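Long-range contacts in Exo-arabinanase (PDB 3A72), which probably hydrolyses alpha-1,5-linked L-arabinan from its chain ends, as an exo-acting glycoside hydrolase: residues A[48-56]-A[65-73]; A[77-88]-A[100-111]. One frame throughout, in Å; residues are numbered along the deposited sequence.

Interaction 1: A[48-56]-A[65-73]; sequences PAVYFPIYR and NEISRVHDT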
loop_
_atom_site.group_PDB
_atom_site.type_symbol
_atom_site.label_atom_id
_atom_site.label_comp_id
_atom_site.label_asym_id
_atom_site.label_seq_id
_atom_site.Cartn_x
_atom_site.Cartn_y
_atom_site.Cartn_z
ATOM N N PRO A 48 21.462 6.697 -14.128
ATOM C CA PRO A 48 20.334 7.615 -14.191
ATOM C C PRO A 48 19.397 7.487 -13.030
ATOM O O PRO A 48 19.556 6.618 -12.158
ATOM C CB PRO A 48 19.582 7.150 -15.466
ATOM C CG PRO A 48 19.925 5.720 -15.582
ATOM C CD PRO A 48 21.324 5.569 -15.070
ATOM N N ALA A 49 18.423 8.341 -12.953
ATOM C CA ALA A 49 17.528 8.412 -11.789
ATOM C C ALA A 49 16.691 7.119 -11.649
ATOM O O ALA A 49 16.283 6.503 -12.639
ATOM C CB ALA A 49 16.590 9.601 -11.912
ATOM N N VAL A 50 16.439 6.742 -10.400
ATOM C CA VAL A 50 15.643 5.543 -10.135
ATOM C C VAL A 50 14.230 5.681 -10.739
ATOM O O VAL A 50 13.689 6.769 -10.968
ATOM C CB VAL A 50 15.582 5.231 -8.633
ATOM C CG1 VAL A 50 16.937 4.784 -8.106
ATOM C CG2 VAL A 50 15.002 6.415 -7.825
ATOM N N TYR A 51 13.643 4.498 -10.990
ATOM C CA TYR A 51 12.349 4.362 -11.625
ATOM C C TYR A 51 11.560 3.272 -10.929
ATOM O O TYR A 51 12.125 2.464 -10.169
ATOM C CB TYR A 51 12.538 4.027 -13.171
ATOM C CG TYR A 51 13.393 2.775 -13.325
ATOM C CD1 TYR A 51 12.879 1.487 -13.219
ATOM C CD2 TYR A 51 14.744 2.863 -13.553
ATOM C CE1 TYR A 51 13.637 0.356 -13.321
ATOM C CE2 TYR A 51 15.532 1.732 -13.662
ATOM C CZ TYR A 51 14.972 0.472 -13.544
ATOM O OH TYR A 51 15.776 -0.629 -13.653
ATOM N N PHE A 52 10.273 3.166 -11.226
ATOM C CA PHE A 52 9.461 2.037 -10.773
ATOM C C PHE A 52 9.272 1.019 -11.905
ATOM O O PHE A 52 8.666 1.345 -12.914
ATOM C CB PHE A 52 8.116 2.475 -10.255
ATOM C CG PHE A 52 8.147 3.341 -9.016
ATOM C CD1 PHE A 52 8.901 2.984 -7.893
ATOM C CD2 PHE A 52 7.396 4.508 -8.962
ATOM C CE1 PHE A 52 8.898 3.801 -6.761
ATOM C CE2 PHE A 52 7.372 5.292 -7.833
ATOM C CZ PHE A 52 8.134 4.935 -6.734
ATOM N N PRO A 53 9.794 -0.194 -11.751
ATOM C CA PRO A 53 9.615 -1.224 -12.779
ATOM C C PRO A 53 8.200 -1.772 -12.707
ATOM O O PRO A 53 7.633 -1.848 -11.647
ATOM C CB PRO A 53 10.624 -2.296 -12.404
ATOM C CG PRO A 53 10.801 -2.139 -10.937
ATOM C CD PRO A 53 10.609 -0.674 -10.621
ATOM N N ILE A 54 7.694 -2.197 -13.877
ATOM C CA ILE A 54 6.357 -2.804 -13.952
ATOM C C ILE A 54 6.532 -4.188 -14.517
ATOM O O ILE A 54 6.926 -4.332 -15.693
ATOM C CB ILE A 54 5.411 -1.961 -14.795
ATOM C CG1 ILE A 54 5.299 -0.521 -14.349
ATOM C CG2 ILE A 54 4.034 -2.619 -14.862
ATOM C CD1 ILE A 54 4.717 -0.313 -12.984
ATOM N N TYR A 55 6.275 -5.216 -13.708
ATOM C CA TYR A 55 6.377 -6.614 -14.110
ATOM C C TYR A 55 4.982 -7.183 -14.200
ATOM O O TYR A 55 4.125 -6.920 -13.368
ATOM C CB TYR A 55 7.218 -7.418 -13.131
ATOM C CG TYR A 55 8.727 -7.337 -13.345
ATOM C CD1 TYR A 55 9.389 -6.129 -13.430
ATOM C CD2 TYR A 55 9.485 -8.489 -13.385
ATOM C CE1 TYR A 55 10.731 -6.075 -13.589
ATOM C CE2 TYR A 55 10.861 -8.443 -13.543
ATOM C CZ TYR A 55 11.498 -7.235 -13.651
ATOM O OH TYR A 55 12.846 -7.221 -13.828
ATOM N N ARG A 56 4.742 -8.025 -15.213
ATOM C CA ARG A 56 3.439 -8.627 -15.465
ATOM C C ARG A 56 3.503 -10.138 -15.398
ATOM O O ARG A 56 4.488 -10.745 -15.830
ATOM C CB ARG A 56 2.956 -8.256 -16.872
ATOM C CG ARG A 56 1.605 -8.849 -17.243
ATOM C CD ARG A 56 1.023 -8.184 -18.460
ATOM N NE ARG A 56 1.796 -8.453 -19.663
ATOM C CZ ARG A 56 1.711 -7.788 -20.791
ATOM N NH1 ARG A 56 0.923 -6.743 -20.869
ATOM N NH2 ARG A 56 2.466 -8.216 -21.831
ATOM N N ASN A 65 7.440 -11.060 -16.232
ATOM C CA ASN A 65 8.309 -10.376 -17.171
ATOM C C ASN A 65 8.147 -8.883 -17.039
ATOM O O ASN A 65 7.025 -8.400 -16.872
ATOM C CB ASN A 65 7.922 -10.724 -18.640
ATOM C CG ASN A 65 8.250 -12.166 -18.956
ATOM O OD1 ASN A 65 9.403 -12.518 -19.292
ATOM N ND2 ASN A 65 7.265 -13.005 -18.902
ATOM N N GLU A 66 9.237 -8.139 -17.153
ATOM C CA GLU A 66 9.151 -6.675 -17.174
ATOM C C GLU A 66 8.467 -6.209 -18.448
ATOM O O GLU A 66 8.841 -6.641 -19.561
ATOM C CB GLU A 66 10.582 -6.111 -17.057
ATOM C CG GLU A 66 10.555 -4.571 -16.862
ATOM C CD GLU A 66 11.887 -3.984 -16.469
ATOM O OE1 GLU A 66 12.875 -4.381 -17.050
ATOM O OE2 GLU A 66 12.040 -3.113 -15.591
ATOM N N ILE A 67 7.505 -5.310 -18.306
ATOM C CA ILE A 67 6.823 -4.742 -19.447
ATOM C C ILE A 67 7.076 -3.253 -19.655
ATOM O O ILE A 67 6.965 -2.779 -20.775
ATOM C CB ILE A 67 5.314 -5.027 -19.433
ATOM C CG1 ILE A 67 4.550 -4.436 -18.254
ATOM C CG2 ILE A 67 5.067 -6.531 -19.498
ATOM C CD1 ILE A 67 3.031 -4.394 -18.460
ATOM N N SER A 68 7.412 -2.513 -18.610
ATOM C CA SER A 68 7.650 -1.053 -18.723
ATOM C C SER A 68 8.338 -0.612 -17.432
ATOM O O SER A 68 8.488 -1.374 -16.467
ATOM C CB SER A 68 6.382 -0.292 -18.956
ATOM O OG SER A 68 5.528 -0.397 -17.807
ATOM N N ARG A 69 8.741 0.654 -17.463
ATOM C CA ARG A 69 9.271 1.365 -16.305
ATOM C C ARG A 69 8.659 2.748 -16.226
ATOM O O ARG A 69 8.477 3.388 -17.284
ATOM C CB ARG A 69 10.815 1.473 -16.402
ATOM C CG ARG A 69 11.502 0.140 -16.375
ATOM C CD ARG A 69 12.977 0.298 -16.742
ATOM N NE ARG A 69 13.579 -1.003 -16.710
ATOM C CZ ARG A 69 14.836 -1.300 -16.929
ATOM N NH1 ARG A 69 15.669 -0.304 -17.164
ATOM N NH2 ARG A 69 15.243 -2.545 -16.871
ATOM N N VAL A 70 8.328 3.187 -15.022
ATOM C CA VAL A 70 7.803 4.544 -14.827
ATOM C C VAL A 70 8.976 5.399 -14.367
ATOM O O VAL A 70 9.524 5.202 -13.272
ATOM C CB VAL A 70 6.635 4.588 -13.862
ATOM C CG1 VAL A 70 5.967 5.974 -13.960
ATOM C CG2 VAL A 70 5.601 3.473 -14.175
ATOM N N HIS A 71 9.376 6.347 -15.236
ATOM C CA HIS A 71 10.487 7.235 -14.958
ATOM C C HIS A 71 9.974 8.604 -14.492
ATOM O O HIS A 71 8.856 9.029 -14.787
ATOM C CB HIS A 71 11.316 7.442 -16.218
ATOM C CG HIS A 71 11.943 6.230 -16.744
ATOM N ND1 HIS A 71 13.154 5.745 -16.360
ATOM C CD2 HIS A 71 11.486 5.380 -17.684
ATOM C CE1 HIS A 71 13.404 4.605 -17.062
ATOM N NE2 HIS A 71 12.431 4.383 -17.858
ATOM N N ASP A 72 10.882 9.290 -13.754
ATOM C CA ASP A 72 10.562 10.610 -13.219
ATOM C C ASP A 72 10.749 11.670 -14.279
ATOM O O ASP A 72 11.738 12.416 -14.323
ATOM C CB ASP A 72 11.427 10.914 -12.010
ATOM C CG ASP A 72 10.973 12.196 -11.288
ATOM O OD1 ASP A 72 10.052 12.885 -11.791
ATOM O OD2 ASP A 72 11.578 12.480 -10.220
ATOM N N THR A 73 9.778 11.743 -15.201
ATOM C CA THR A 73 9.789 12.710 -16.264
ATOM C C THR A 73 9.402 14.112 -15.792
ATOM O O THR A 73 9.673 15.084 -16.482
ATOM C CB THR A 73 8.832 12.284 -17.406
ATOM O OG1 THR A 73 7.527 12.190 -16.865
ATOM C CG2 THR A 73 9.284 10.975 -18.011
HETATM O O HOH W 1 15.925 6.168 -15.230
HETATM O O HOH W 2 13.375 7.989 -13.393
HETATM O O HOH W 3 14.283 -2.863 -14.017
HETATM O O HOH W 4 4.686 -12.317 -18.055
#

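Interaction 2: A[77-88]-A[100-111]; sequences YGLRYQPFLYSL and LLLAGSSIPTDL. With AHR (alpha-L-arabinofuranose), chain B.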
loop_
_atom_site.group_PDB
_atom_site.type_symbol
_atom_site.label_atom_id
_atom_site.label_comp_id
_atom_site.label_asym_id
_atom_site.label_seq_id
_atom_site.Cartn_x
_atom_site.Cartn_y
_atom_site.Cartn_z
ATOM N N TYR A 77 14.199 13.683 -10.517
ATOM C CA TYR A 77 14.802 13.332 -9.231
ATOM C C TYR A 77 14.982 11.834 -9.093
ATOM O O TYR A 77 15.994 11.342 -8.539
ATOM C CB TYR A 77 13.986 13.821 -8.049
ATOM C CG TYR A 77 13.695 15.304 -7.965
ATOM C CD1 TYR A 77 14.438 16.255 -8.657
ATOM C CD2 TYR A 77 12.629 15.775 -7.210
ATOM C CE1 TYR A 77 14.131 17.604 -8.565
ATOM C CE2 TYR A 77 12.302 17.094 -7.115
ATOM C CZ TYR A 77 13.040 18.005 -7.792
ATOM O OH TYR A 77 12.675 19.346 -7.690
ATOM N N GLY A 78 13.967 11.086 -9.535
ATOM C CA GLY A 78 13.873 9.637 -9.327
ATOM C C GLY A 78 12.554 9.295 -8.651
ATOM O O GLY A 78 12.184 9.903 -7.645
ATOM N N LEU A 79 11.858 8.316 -9.246
ATOM C CA LEU A 79 10.639 7.760 -8.587
ATOM C C LEU A 79 11.124 6.703 -7.636
ATOM O O LEU A 79 11.490 5.588 -8.038
ATOM C CB LEU A 79 9.650 7.245 -9.615
ATOM C CG LEU A 79 9.109 8.272 -10.597
ATOM C CD1 LEU A 79 7.949 7.696 -11.404
ATOM C CD2 LEU A 79 8.714 9.601 -9.901
ATOM N N ARG A 80 11.248 7.092 -6.377
ATOM C CA ARG A 80 12.110 6.433 -5.417
ATOM C C ARG A 80 11.426 5.608 -4.361
ATOM O O ARG A 80 11.853 4.487 -4.060
ATOM C CB ARG A 80 13.019 7.497 -4.747
ATOM C CG ARG A 80 14.149 6.901 -3.909
ATOM C CD ARG A 80 15.098 8.003 -3.344
ATOM N NE ARG A 80 15.571 8.873 -4.422
ATOM C CZ ARG A 80 16.540 8.621 -5.259
ATOM N NH1 ARG A 80 17.326 7.542 -5.086
ATOM N NH2 ARG A 80 16.778 9.449 -6.263
ATOM N N TYR A 81 10.387 6.183 -3.736
ATOM C CA TYR A 81 9.719 5.568 -2.601
ATOM C C TYR A 81 8.201 5.372 -2.877
ATOM O O TYR A 81 7.550 6.209 -3.504
ATOM C CB TYR A 81 9.818 6.387 -1.340
ATOM C CG TYR A 81 11.148 6.395 -0.606
ATOM C CD1 TYR A 81 12.213 5.543 -0.933
ATOM C CD2 TYR A 81 11.326 7.285 0.466
ATOM C CE1 TYR A 81 13.415 5.594 -0.213
ATOM C CE2 TYR A 81 12.491 7.340 1.163
ATOM C CZ TYR A 81 13.546 6.485 0.814
ATOM O OH TYR A 81 14.745 6.498 1.528
ATOM N N GLN A 82 7.699 4.276 -2.329
ATOM C CA GLN A 82 6.279 4.130 -2.019
ATOM C C GLN A 82 5.353 4.238 -3.239
ATOM O O GLN A 82 4.421 5.006 -3.274
ATOM C CB GLN A 82 5.890 5.147 -0.939
ATOM C CG GLN A 82 6.677 4.902 0.343
ATOM C CD GLN A 82 7.191 6.133 1.051
ATOM O OE1 GLN A 82 6.648 7.244 0.885
ATOM N NE2 GLN A 82 8.201 5.948 1.876
ATOM N N PRO A 83 5.585 3.355 -4.235
ATOM C CA PRO A 83 4.662 3.299 -5.370
ATOM C C PRO A 83 3.317 2.759 -4.929
ATOM O O PRO A 83 3.133 2.161 -3.856
ATOM C CB PRO A 83 5.346 2.305 -6.321
ATOM C CG PRO A 83 6.075 1.365 -5.391
ATOM C CD PRO A 83 6.584 2.294 -4.292
ATOM N N PHE A 84 2.330 2.913 -5.802
ATOM C CA PHE A 84 0.988 2.344 -5.628
ATOM C C PHE A 84 0.348 2.257 -6.987
ATOM O O PHE A 84 0.229 3.272 -7.685
ATOM C CB PHE A 84 0.095 3.206 -4.689
ATOM C CG PHE A 84 -1.154 2.459 -4.332
ATOM C CD1 PHE A 84 -1.119 1.498 -3.364
ATOM C CD2 PHE A 84 -2.346 2.640 -5.003
ATOM C CE1 PHE A 84 -2.186 0.720 -3.038
ATOM C CE2 PHE A 84 -3.451 1.879 -4.693
ATOM C CZ PHE A 84 -3.392 0.923 -3.714
ATOM N N LEU A 85 -0.094 1.066 -7.401
ATOM C CA LEU A 85 -0.803 0.820 -8.645
ATOM C C LEU A 85 -2.303 0.792 -8.420
ATOM O O LEU A 85 -2.763 0.179 -7.448
ATOM C CB LEU A 85 -0.356 -0.478 -9.288
ATOM C CG LEU A 85 1.023 -0.455 -9.916
ATOM C CD1 LEU A 85 1.482 -1.888 -10.167
ATOM C CD2 LEU A 85 0.988 0.317 -11.235
ATOM N N TYR A 86 -3.073 1.387 -9.347
ATOM C CA TYR A 86 -4.530 1.368 -9.189
ATOM C C TYR A 86 -5.233 1.431 -10.553
ATOM O O TYR A 86 -5.087 2.420 -11.280
ATOM C CB TYR A 86 -5.000 2.561 -8.373
ATOM C CG TYR A 86 -6.437 2.503 -7.959
ATOM C CD1 TYR A 86 -6.972 1.397 -7.299
ATOM C CD2 TYR A 86 -7.314 3.554 -8.212
ATOM C CE1 TYR A 86 -8.291 1.332 -6.919
ATOM C CE2 TYR A 86 -8.658 3.518 -7.810
ATOM C CZ TYR A 86 -9.119 2.417 -7.173
ATOM O OH TYR A 86 -10.462 2.409 -6.766
ATOM N N SER A 87 -5.952 0.387 -10.883
ATOM C CA SER A 87 -6.797 0.342 -12.096
ATOM C C SER A 87 -8.110 1.009 -11.749
ATOM O O SER A 87 -8.835 0.547 -10.856
ATOM C CB SER A 87 -6.976 -1.101 -12.534
ATOM O OG SER A 87 -7.802 -1.190 -13.671
ATOM N N LEU A 88 -8.454 2.132 -12.406
ATOM C CA LEU A 88 -9.691 2.823 -12.068
ATOM C C LEU A 88 -10.884 1.912 -12.285
ATOM O O LEU A 88 -11.087 1.420 -13.389
ATOM C CB LEU A 88 -9.904 4.070 -12.953
ATOM C CG LEU A 88 -9.064 5.312 -12.595
ATOM C CD1 LEU A 88 -9.500 6.421 -13.503
ATOM C CD2 LEU A 88 -9.263 5.710 -11.137
ATOM N N LEU A 100 -4.953 2.892 -15.883
ATOM C CA LEU A 100 -4.073 2.362 -14.883
ATOM C C LEU A 100 -3.233 3.491 -14.314
ATOM O O LEU A 100 -2.537 4.173 -15.072
ATOM C CB LEU A 100 -3.198 1.267 -15.454
ATOM C CG LEU A 100 -2.189 0.661 -14.458
ATOM C CD1 LEU A 100 -2.855 -0.091 -13.312
ATOM C CD2 LEU A 100 -1.233 -0.250 -15.228
ATOM N N LEU A 101 -3.304 3.701 -13.018
ATOM C CA LEU A 101 -2.593 4.762 -12.346
ATOM C C LEU A 101 -1.424 4.206 -11.531
ATOM O O LEU A 101 -1.488 3.107 -10.979
ATOM C CB LEU A 101 -3.510 5.541 -11.418
ATOM C CG LEU A 101 -4.744 6.131 -12.088
ATOM C CD1 LEU A 101 -5.653 6.791 -11.067
ATOM C CD2 LEU A 101 -4.322 7.133 -13.171
ATOM N N LEU A 102 -0.391 5.019 -11.435
ATOM C CA LEU A 102 0.683 4.810 -10.467
ATOM C C LEU A 102 0.843 6.116 -9.701
ATOM O O LEU A 102 1.068 7.179 -10.333
ATOM C CB LEU A 102 2.011 4.368 -11.081
ATOM C CG LEU A 102 3.126 4.171 -10.050
ATOM C CD1 LEU A 102 4.027 3.023 -10.375
ATOM C CD2 LEU A 102 3.971 5.427 -9.862
ATOM N N ALA A 103 0.759 6.056 -8.381
ATOM C CA ALA A 103 1.203 7.140 -7.525
ATOM C C ALA A 103 2.511 6.719 -6.877
ATOM O O ALA A 103 2.727 5.541 -6.592
ATOM C CB ALA A 103 0.186 7.487 -6.478
ATOM N N GLY A 104 3.397 7.661 -6.575
ATOM C CA GLY A 104 4.610 7.339 -5.882
ATOM C C GLY A 104 5.424 8.576 -5.635
ATOM O O GLY A 104 5.054 9.661 -6.147
ATOM N N SER A 105 6.511 8.477 -4.873
ATOM C CA SER A 105 7.205 9.657 -4.425
ATOM C C SER A 105 8.498 9.883 -5.193
ATOM O O SER A 105 9.423 9.054 -5.199
ATOM C CB SER A 105 7.459 9.562 -2.929
ATOM O OG SER A 105 7.907 10.822 -2.460
ATOM N N SER A 106 8.573 11.063 -5.816
ATOM C CA SER A 106 9.736 11.605 -6.495
ATOM C C SER A 106 10.590 12.311 -5.475
ATOM O O SER A 106 10.130 13.230 -4.787
ATOM C CB SER A 106 9.233 12.609 -7.548
ATOM O OG SER A 106 10.306 13.399 -8.054
ATOM N N ILE A 107 11.848 11.852 -5.368
ATOM C CA ILE A 107 12.735 12.211 -4.257
ATOM C C ILE A 107 14.137 12.292 -4.855
ATOM O O ILE A 107 14.583 11.308 -5.468
ATOM C CB ILE A 107 12.712 11.160 -3.134
ATOM C CG1 ILE A 107 11.308 11.004 -2.544
ATOM C CG2 ILE A 107 13.753 11.472 -2.046
ATOM C CD1 ILE A 107 11.192 9.824 -1.630
ATOM N N PRO A 108 14.885 13.376 -4.671
ATOM C CA PRO A 108 16.277 13.398 -5.145
ATOM C C PRO A 108 17.124 12.417 -4.348
ATOM O O PRO A 108 16.791 12.017 -3.241
ATOM C CB PRO A 108 16.725 14.835 -4.840
ATOM C CG PRO A 108 15.499 15.642 -4.643
ATOM C CD PRO A 108 14.551 14.646 -4.012
ATOM N N THR A 109 18.300 12.068 -4.909
ATOM C CA THR A 109 19.216 11.157 -4.251
ATOM C C THR A 109 19.564 11.611 -2.839
ATOM O O THR A 109 19.741 10.795 -1.928
ATOM C CB THR A 109 20.490 10.994 -5.091
ATOM O OG1 THR A 109 20.163 10.542 -6.404
ATOM C CG2 THR A 109 21.473 10.050 -4.402
ATOM N N ASP A 110 19.674 12.938 -2.651
ATOM C CA ASP A 110 20.020 13.497 -1.340
ATOM C C ASP A 110 18.874 13.459 -0.326
ATOM O O ASP A 110 19.091 13.929 0.804
ATOM C CB ASP A 110 20.604 14.906 -1.498
ATOM C CG ASP A 110 19.607 15.953 -1.971
ATOM O OD1 ASP A 110 18.401 15.677 -2.060
ATOM O OD2 ASP A 110 20.080 17.079 -2.292
ATOM N N LEU A 111 17.712 12.923 -0.681
ATOM C CA LEU A 111 16.586 12.756 0.240
ATOM C C LEU A 111 16.043 14.098 0.709
ATOM O O LEU A 111 15.362 14.176 1.745
ATOM C CB LEU A 111 16.891 11.834 1.424
ATOM C CG LEU A 111 17.400 10.456 1.044
ATOM C CD1 LEU A 111 17.581 9.618 2.320
ATOM C CD2 LEU A 111 16.517 9.712 0.059
HETATM O O5 AHR B . 9.523 3.344 1.861
HETATM C C5 AHR B . 10.920 3.648 2.147
HETATM C C4 AHR B . 11.063 3.891 3.634
HETATM O O4 AHR B . 10.303 5.101 3.973
HETATM C C3 AHR B . 12.483 4.295 4.008
HETATM O O3 AHR B . 13.324 3.145 4.229
HETATM C C2 AHR B . 12.229 5.016 5.348
HETATM O O2 AHR B . 13.263 5.975 5.665
HETATM C C1 AHR B . 10.890 5.729 5.109
HETATM O O HOH W 5 18.667 11.012 -9.288
HETATM O O HOH W 6 18.743 13.059 -7.629
HETATM O O HOH W 7 7.777 9.860 0.161
#

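Interaction 1: A[48-56]-A[65-73]
Tyr-51 and Arg-69 lie one over the other on the outer beta hairpin of a propeller blade. Strands 52-57 and 65-70 are the last two of a four-stranded antiparallel sheet. The chain has six such sheets, consistent with a six-bladed beta-propeller of the sialidase type.

Arg-69 can be followed along the Tyr-51 ring. Its CG stands beside the backbone N (chi1 -63°), and the chain then runs extended to NE. Arg-69 CB is 3.8 Å from Tyr-51 CD1, and CG also meets this atom. Arg-69 CD sits over the ring face, 3.5 Å from Tyr-51 CE1, in a CH-pi contact. At the tip, Arg-69 CZ lies 3.5 Å from Tyr-51 OH, which stands over the centre of the guanidinium. Guanidinium and ring are almost parallel, with planes 4° apart. Glu-66 fixes this rotation from the edge. Glu-66 OE2 accepts from Arg-69 NE at 2.8 Å and Glu-66 OE1 from Arg-69 NH2 at 3.0 Å, a side-on salt bridge. Water 3 links Glu-66 OE2 to Tyr-51 OH.

The hairpin contains a classic beta bulge, where Ile-67 and Ser-68 both face Ile-54. Ile-67 N donates to Ile-54 O at 2.8 Å, while the bond from Ser-68 N to the same oxygen is long and weak. On the sheet face of Ile-54 and Val-70, the Ile-54 side chain packs on Val-70 CG2 and beside Ser-68 OG. That hydroxyl is hydrogen-bonded to Gly-125 O and Trp-128 NE1. On the Tyr-55 side, Glu-66 CB rests over the Tyr-55 ring, 3.5 Å from its CE1.

Interaction 2: A[77-88]-A[100-111]
Arg-80 reaches across to the backbone of Ile-107 just beyond the antiparallel pair 82-87 and 100-106, the first two strands of a beta-propeller blade, where the chain turns a corner at Tyr-81. Its chain bends at chi3 (-53°) and brings the guanidinium side-on to one carbonyl. Arg-80 NE and NH2 both donate to Ile-107 O, at 2.8 Å and 3.0 Å. The oxygen lies 2° from the guanidinium plane. Thr-109 CA lies over one guanidinium face, toward its rim, and Glu-46 adds a salt bridge to NH2.

Arg-80 also belongs to a classic bulge. With Tyr-81 it faces Ser-105, and Arg-80 N donates to Ser-105 O at 2.9 Å.

The Ile-107 side chain points its CD1 at Tyr-81, tightly, 3.3 Å from CD2. Its CG2 packs on Arg-80 CD. Ile-107 thus backs Tyr-81 on the side away from the arabinofuranose, whose C5 lies over the centre of the ring. Gln-82 NE2 donates to the sugar's O5 at 2.9 Å.

Leu-101 lies at the far end of the strands. Its backbone pairs with Tyr-86 through two hydrogen bonds. Leu-101 CB lies 3.5 Å from Tyr-86 O, and Leu-101 CD1 meets Leu-88 CD2 at 3.8 Å.

How the interactions relate
Interactions 1 and 2 follow each other along the chain and belong to adjacent four-stranded sheets. Interaction 1 holds the outer strands of its blade and is only partly buried. Its Arg-69 is exposed and Glu-66 partly exposed. Interaction 2 holds the inner strands of the next blade. It is mostly buried, closer to the centre of the chain, and contributes to the glycan pocket. Both pairs carry classic bulges. Their arginines differ. Arg-69 pairs with a carboxylate of its own strand; Arg-80 grips a carbonyl across the contact and has Glu-46 as its salt-bridge partner. Asp-72 joins the two contacts, since its OD2 is hydrogen-bonded to Ser-106 OG and Gly-78 N.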